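PDB 1SH8: DUF4442 domain-containing protein from Pseudomonas aeruginosa, which is of unknown function but, as a probable thioesterase of the hot-dog superfamily, may hydrolyse acyl thioesters. Local coordinates for residues 4-15 against 27-38. Sequence-based numbering, arbitrary orientation.
Sequences PLPTELARHLTE and RAEVLEPGYVRL
Glu15 grips the start of strand 27-32 with both carboxylate oxygens. Glu15 OE2 accepts a nearly straight hydrogen bond from the backbone N of Ala28 (2.8 Å, N-H...O angle 170°), taken on its anti side and slightly out of the carboxylate plane. Glu15 OE1 forms a salt bridge with Arg27 NH1 (2.7 Å). The Arg27 chain bends at chi2 and chi3, bringing its guanidinium back to the carboxylate; the planes are inclined by 52°, and Glu15 OE2 lies above one guanidinium face, toward the rim. A water donates to both Glu15 OE2 and Ala28 O, so OE2 holds two donors.

Farther along, a second water links Thr7 OG1 to Leu31 O, to which it donates.

Apolar contact centres on Leu31, whose CD1 presses on the helix backbone at Arg11 CA (3.3 Å) and meets Thr14 OG1 at 3.6 Å. That hydroxyl, beside its own backbone N, is turned back to Ala10 O, its hydrogen-bond acceptor. Thr14 CG2 instead reaches Leu38 CD2 (4.2 Å), and Pro4 CD brushes Pro33 CG near the hairpin turn.

The axis of helix 7-15 runs at 117° to strand 30-32 of hairpin 27-40, which has a type II turn (Glu32 to Tyr35) and a classic beta bulge (Glu29 and Val30 against Arg37), consistent with a hot-dog-family sheet. Leu70 of helix 64-72 touches Thr14, Thr71 touches Leu31, and strand 97-102 pairs with the far side of strand 35-40.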
loop_
_atom_site.group_PDB
_atom_site.type_symbol
_atom_site.label_atom_id
_atom_site.label_comp_id
_atom_site.label_asym_id
_atom_site.label_seq_id
_atom_site.Cartn_x
_atom_site.Cartn_y
_atom_site.Cartn_z
ATOM N N PRO A 4 6.450 26.990 1.194
ATOM C CA PRO A 4 7.461 26.582 2.176
ATOM C C PRO A 4 8.719 26.022 1.501
ATOM O O PRO A 4 9.782 25.943 2.120
ATOM C CB PRO A 4 6.727 25.532 3.010
ATOM C CG PRO A 4 5.781 24.922 2.020
ATOM C CD PRO A 4 5.245 26.149 1.303
ATOM N N LEU A 5 8.586 25.628 0.233
ATOM C CA LEU A 5 9.708 25.092 -0.541
ATOM C C LEU A 5 9.603 25.503 -2.005
ATOM O O LEU A 5 8.498 25.657 -2.530
ATOM C CB LEU A 5 9.731 23.557 -0.507
ATOM C CG LEU A 5 10.194 22.776 0.723
ATOM C CD1 LEU A 5 9.985 21.291 0.457
ATOM C CD2 LEU A 5 11.663 23.063 1.021
ATOM N N PRO A 6 10.751 25.701 -2.679
ATOM C CA PRO A 6 10.715 26.078 -4.097
ATOM C C PRO A 6 10.276 24.824 -4.869
ATOM O O PRO A 6 10.486 23.701 -4.408
ATOM C CB PRO A 6 12.157 26.499 -4.384
ATOM C CG PRO A 6 12.955 25.667 -3.426
ATOM C CD PRO A 6 12.130 25.715 -2.158
ATOM N N THR A 7 9.675 25.017 -6.036
ATOM C CA THR A 7 9.141 23.907 -6.821
ATOM C C THR A 7 10.038 22.732 -7.214
ATOM O O THR A 7 9.649 21.571 -7.027
ATOM C CB THR A 7 8.468 24.436 -8.090
ATOM O OG1 THR A 7 7.554 25.477 -7.725
ATOM C CG2 THR A 7 7.694 23.321 -8.790
ATOM N N GLU A 8 11.216 23.005 -7.765
ATOM C CA GLU A 8 12.087 21.909 -8.180
ATOM C C GLU A 8 12.523 21.036 -6.998
ATOM O O GLU A 8 12.581 19.804 -7.105
ATOM C CB GLU A 8 13.309 22.451 -8.930
ATOM C CG GLU A 8 12.961 23.191 -10.216
ATOM C CD GLU A 8 11.969 22.430 -11.089
ATOM O OE1 GLU A 8 12.219 21.244 -11.408
ATOM O OE2 GLU A 8 10.930 23.021 -11.463
ATOM N N LEU A 9 12.823 21.679 -5.872
ATOM C CA LEU A 9 13.232 20.955 -4.683
ATOM C C LEU A 9 12.053 20.127 -4.165
ATOM O O LEU A 9 12.223 18.967 -3.771
ATOM C CB LEU A 9 13.723 21.940 -3.617
ATOM C CG LEU A 9 14.092 21.394 -2.231
ATOM C CD1 LEU A 9 15.088 20.237 -2.334
ATOM C CD2 LEU A 9 14.670 22.534 -1.405
ATOM N N ALA A 10 10.851 20.708 -4.182
ATOM C CA ALA A 10 9.669 19.984 -3.712
ATOM C C ALA A 10 9.437 18.751 -4.580
ATOM O O ALA A 10 9.119 17.671 -4.078
ATOM C CB ALA A 10 8.439 20.893 -3.740
ATOM N N ARG A 11 9.612 18.913 -5.887
ATOM C CA ARG A 11 9.430 17.806 -6.821
ATOM C C ARG A 11 10.493 16.732 -6.581
ATOM O O ARG A 11 10.189 15.540 -6.554
ATOM C CB ARG A 11 9.494 18.328 -8.264
ATOM C CG ARG A 11 9.386 17.254 -9.341
ATOM C CD ARG A 11 10.764 16.737 -9.719
ATOM N NE ARG A 11 11.600 17.814 -10.248
ATOM C CZ ARG A 11 12.929 17.801 -10.237
ATOM N NH1 ARG A 11 13.606 18.825 -10.738
ATOM N NH2 ARG A 11 13.580 16.767 -9.719
ATOM N N HIS A 12 11.737 17.157 -6.383
ATOM C CA HIS A 12 12.816 16.211 -6.138
ATOM C C HIS A 12 12.532 15.392 -4.878
ATOM O O HIS A 12 12.655 14.166 -4.881
ATOM C CB HIS A 12 14.152 16.954 -5.996
ATOM C CG HIS A 12 15.338 16.048 -5.868
ATOM N ND1 HIS A 12 15.785 15.567 -4.656
ATOM C CD2 HIS A 12 16.151 15.510 -6.809
ATOM C CE1 HIS A 12 16.823 14.772 -4.856
ATOM N NE2 HIS A 12 17.063 14.720 -6.153
ATOM N N LEU A 13 12.146 16.069 -3.801
ATOM C CA LEU A 13 11.850 15.377 -2.545
ATOM C C LEU A 13 10.662 14.425 -2.694
ATOM O O LEU A 13 10.700 13.294 -2.213
ATOM C CB LEU A 13 11.582 16.394 -1.432
ATOM C CG LEU A 13 12.809 17.227 -1.033
ATOM C CD1 LEU A 13 12.421 18.273 0.013
ATOM C CD2 LEU A 13 13.902 16.296 -0.503
ATOM N N THR A 14 9.616 14.877 -3.376
ATOM C CA THR A 14 8.428 14.056 -3.580
ATOM C C THR A 14 8.745 12.767 -4.336
ATOM O O THR A 14 8.316 11.680 -3.948
ATOM C CB THR A 14 7.345 14.833 -4.373
ATOM O OG1 THR A 14 6.912 15.961 -3.609
ATOM C CG2 THR A 14 6.141 13.942 -4.664
ATOM N N GLU A 15 9.509 12.892 -5.413
ATOM C CA GLU A 15 9.848 11.745 -6.242
ATOM C C GLU A 15 11.013 10.901 -5.760
ATOM O O GLU A 15 11.053 9.697 -6.031
ATOM C CB GLU A 15 10.159 12.207 -7.671
ATOM C CG GLU A 15 9.015 12.928 -8.372
ATOM C CD GLU A 15 9.386 13.407 -9.771
ATOM O OE1 GLU A 15 10.563 13.251 -10.177
ATOM O OE2 GLU A 15 8.499 13.947 -10.469
ATOM N N ARG A 27 5.899 10.252 -10.770
ATOM C CA ARG A 27 6.234 11.614 -11.170
ATOM C C ARG A 27 5.210 12.624 -10.661
ATOM O O ARG A 27 4.008 12.344 -10.615
ATOM C CB ARG A 27 6.323 11.704 -12.693
ATOM C CG ARG A 27 7.379 10.789 -13.291
ATOM C CD ARG A 27 8.774 11.334 -13.050
ATOM N NE ARG A 27 8.979 12.554 -13.820
ATOM C CZ ARG A 27 10.035 13.354 -13.705
ATOM N NH1 ARG A 27 11.003 13.073 -12.837
ATOM N NH2 ARG A 27 10.120 14.443 -14.460
ATOM N N ALA A 28 5.693 13.795 -10.260
ATOM C CA ALA A 28 4.815 14.853 -9.779
ATOM C C ALA A 28 4.523 15.756 -10.964
ATOM O O ALA A 28 5.446 16.239 -11.614
ATOM C CB ALA A 28 5.503 15.651 -8.676
ATOM N N GLU A 29 3.247 15.972 -11.263
ATOM C CA GLU A 29 2.883 16.847 -12.374
ATOM C C GLU A 29 2.716 18.272 -11.864
ATOM O O GLU A 29 3.156 19.225 -12.510
ATOM C CB GLU A 29 1.599 16.358 -13.049
ATOM C CG GLU A 29 1.748 14.986 -13.688
ATOM C CD GLU A 29 0.616 14.634 -14.638
ATOM O OE1 GLU A 29 -0.484 15.221 -14.520
ATOM O OE2 GLU A 29 0.829 13.753 -15.496
ATOM N N VAL A 30 2.082 18.417 -10.705
ATOM C CA VAL A 30 1.886 19.725 -10.085
ATOM C C VAL A 30 2.104 19.617 -8.576
ATOM O O VAL A 30 1.617 18.684 -7.935
ATOM C CB VAL A 30 0.461 20.284 -10.328
ATOM C CG1 VAL A 30 0.262 21.572 -9.535
ATOM C CG2 VAL A 30 0.252 20.554 -11.815
ATOM N N LEU A 31 2.853 20.567 -8.025
ATOM C CA LEU A 31 3.131 20.619 -6.590
ATOM C C LEU A 31 3.067 22.076 -6.147
ATOM O O LEU A 31 3.969 22.861 -6.437
ATOM C CB LEU A 31 4.521 20.051 -6.282
ATOM C CG LEU A 31 4.709 18.552 -6.509
ATOM C CD1 LEU A 31 6.171 18.191 -6.316
ATOM C CD2 LEU A 31 3.826 17.768 -5.540
ATOM N N GLU A 32 1.996 22.435 -5.452
ATOM C CA GLU A 32 1.822 23.801 -4.978
ATOM C C GLU A 32 1.163 23.751 -3.607
ATOM O O GLU A 32 0.591 22.725 -3.217
ATOM C CB GLU A 32 0.922 24.582 -5.945
ATOM C CG GLU A 32 1.300 24.412 -7.410
ATOM C CD GLU A 32 0.379 25.163 -8.358
ATOM O OE1 GLU A 32 -0.852 25.152 -8.146
ATOM O OE2 GLU A 32 0.897 25.752 -9.328
ATOM N N PRO A 33 1.245 24.851 -2.843
ATOM C CA PRO A 33 0.613 24.834 -1.523
ATOM C C PRO A 33 -0.862 24.468 -1.692
ATOM O O PRO A 33 -1.559 25.073 -2.505
ATOM C CB PRO A 33 0.795 26.270 -1.041
ATOM C CG PRO A 33 2.109 26.661 -1.661
ATOM C CD PRO A 33 1.981 26.109 -3.067
ATOM N N GLY A 34 -1.322 23.464 -0.951
ATOM C CA GLY A 34 -2.715 23.061 -1.030
ATOM C C GLY A 34 -3.173 22.249 -2.236
ATOM O O GLY A 34 -4.345 21.899 -2.314
ATOM N N TYR A 35 -2.282 21.952 -3.178
ATOM C CA TYR A 35 -2.674 21.171 -4.349
ATOM C C TYR A 35 -1.526 20.395 -4.982
ATOM O O TYR A 35 -0.468 20.953 -5.268
ATOM C CB TYR A 35 -3.302 22.068 -5.423
ATOM C CG TYR A 35 -3.670 21.307 -6.681
ATOM C CD1 TYR A 35 -4.763 20.433 -6.699
ATOM C CD2 TYR A 35 -2.891 21.412 -7.835
ATOM C CE1 TYR A 35 -5.071 19.676 -7.839
ATOM C CE2 TYR A 35 -3.185 20.660 -8.979
ATOM C CZ TYR A 35 -4.275 19.797 -8.974
ATOM O OH TYR A 35 -4.565 19.062 -10.101
ATOM N N VAL A 36 -1.750 19.103 -5.209
ATOM C CA VAL A 36 -0.745 18.254 -5.834
ATOM C C VAL A 36 -1.411 17.307 -6.826
ATOM O O VAL A 36 -2.585 16.951 -6.670
ATOM C CB VAL A 36 0.037 17.389 -4.791
ATOM C CG1 VAL A 36 0.666 18.285 -3.729
ATOM C CG2 VAL A 36 -0.890 16.356 -4.147
ATOM N N ARG A 37 -0.661 16.927 -7.853
ATOM C CA ARG A 37 -1.135 15.976 -8.853
ATOM C C ARG A 37 0.050 15.084 -9.191
ATOM O O ARG A 37 1.102 15.573 -9.607
ATOM C CB ARG A 37 -1.642 16.675 -10.123
ATOM C CG ARG A 37 -2.190 15.682 -11.147
ATOM C CD ARG A 37 -2.971 16.359 -12.264
ATOM N NE ARG A 37 -2.133 17.089 -13.213
ATOM C CZ ARG A 37 -2.068 18.415 -13.308
ATOM N NH1 ARG A 37 -2.783 19.187 -12.500
ATOM N NH2 ARG A 37 -1.313 18.969 -14.248
ATOM N N LEU A 38 -0.125 13.781 -8.996
ATOM C CA LEU A 38 0.936 12.812 -9.250
ATOM C C LEU A 38 0.530 11.811 -10.321
ATOM O O LEU A 38 -0.661 11.603 -10.574
ATOM C CB LEU A 38 1.266 12.051 -7.960
ATOM C CG LEU A 38 1.399 12.859 -6.661
ATOM C CD1 LEU A 38 1.613 11.888 -5.502
ATOM C CD2 LEU A 38 2.552 13.852 -6.758
HETATM O O HOH W 1 5.376 25.027 -5.910
HETATM O O HOH W 2 8.246 15.670 -12.329
#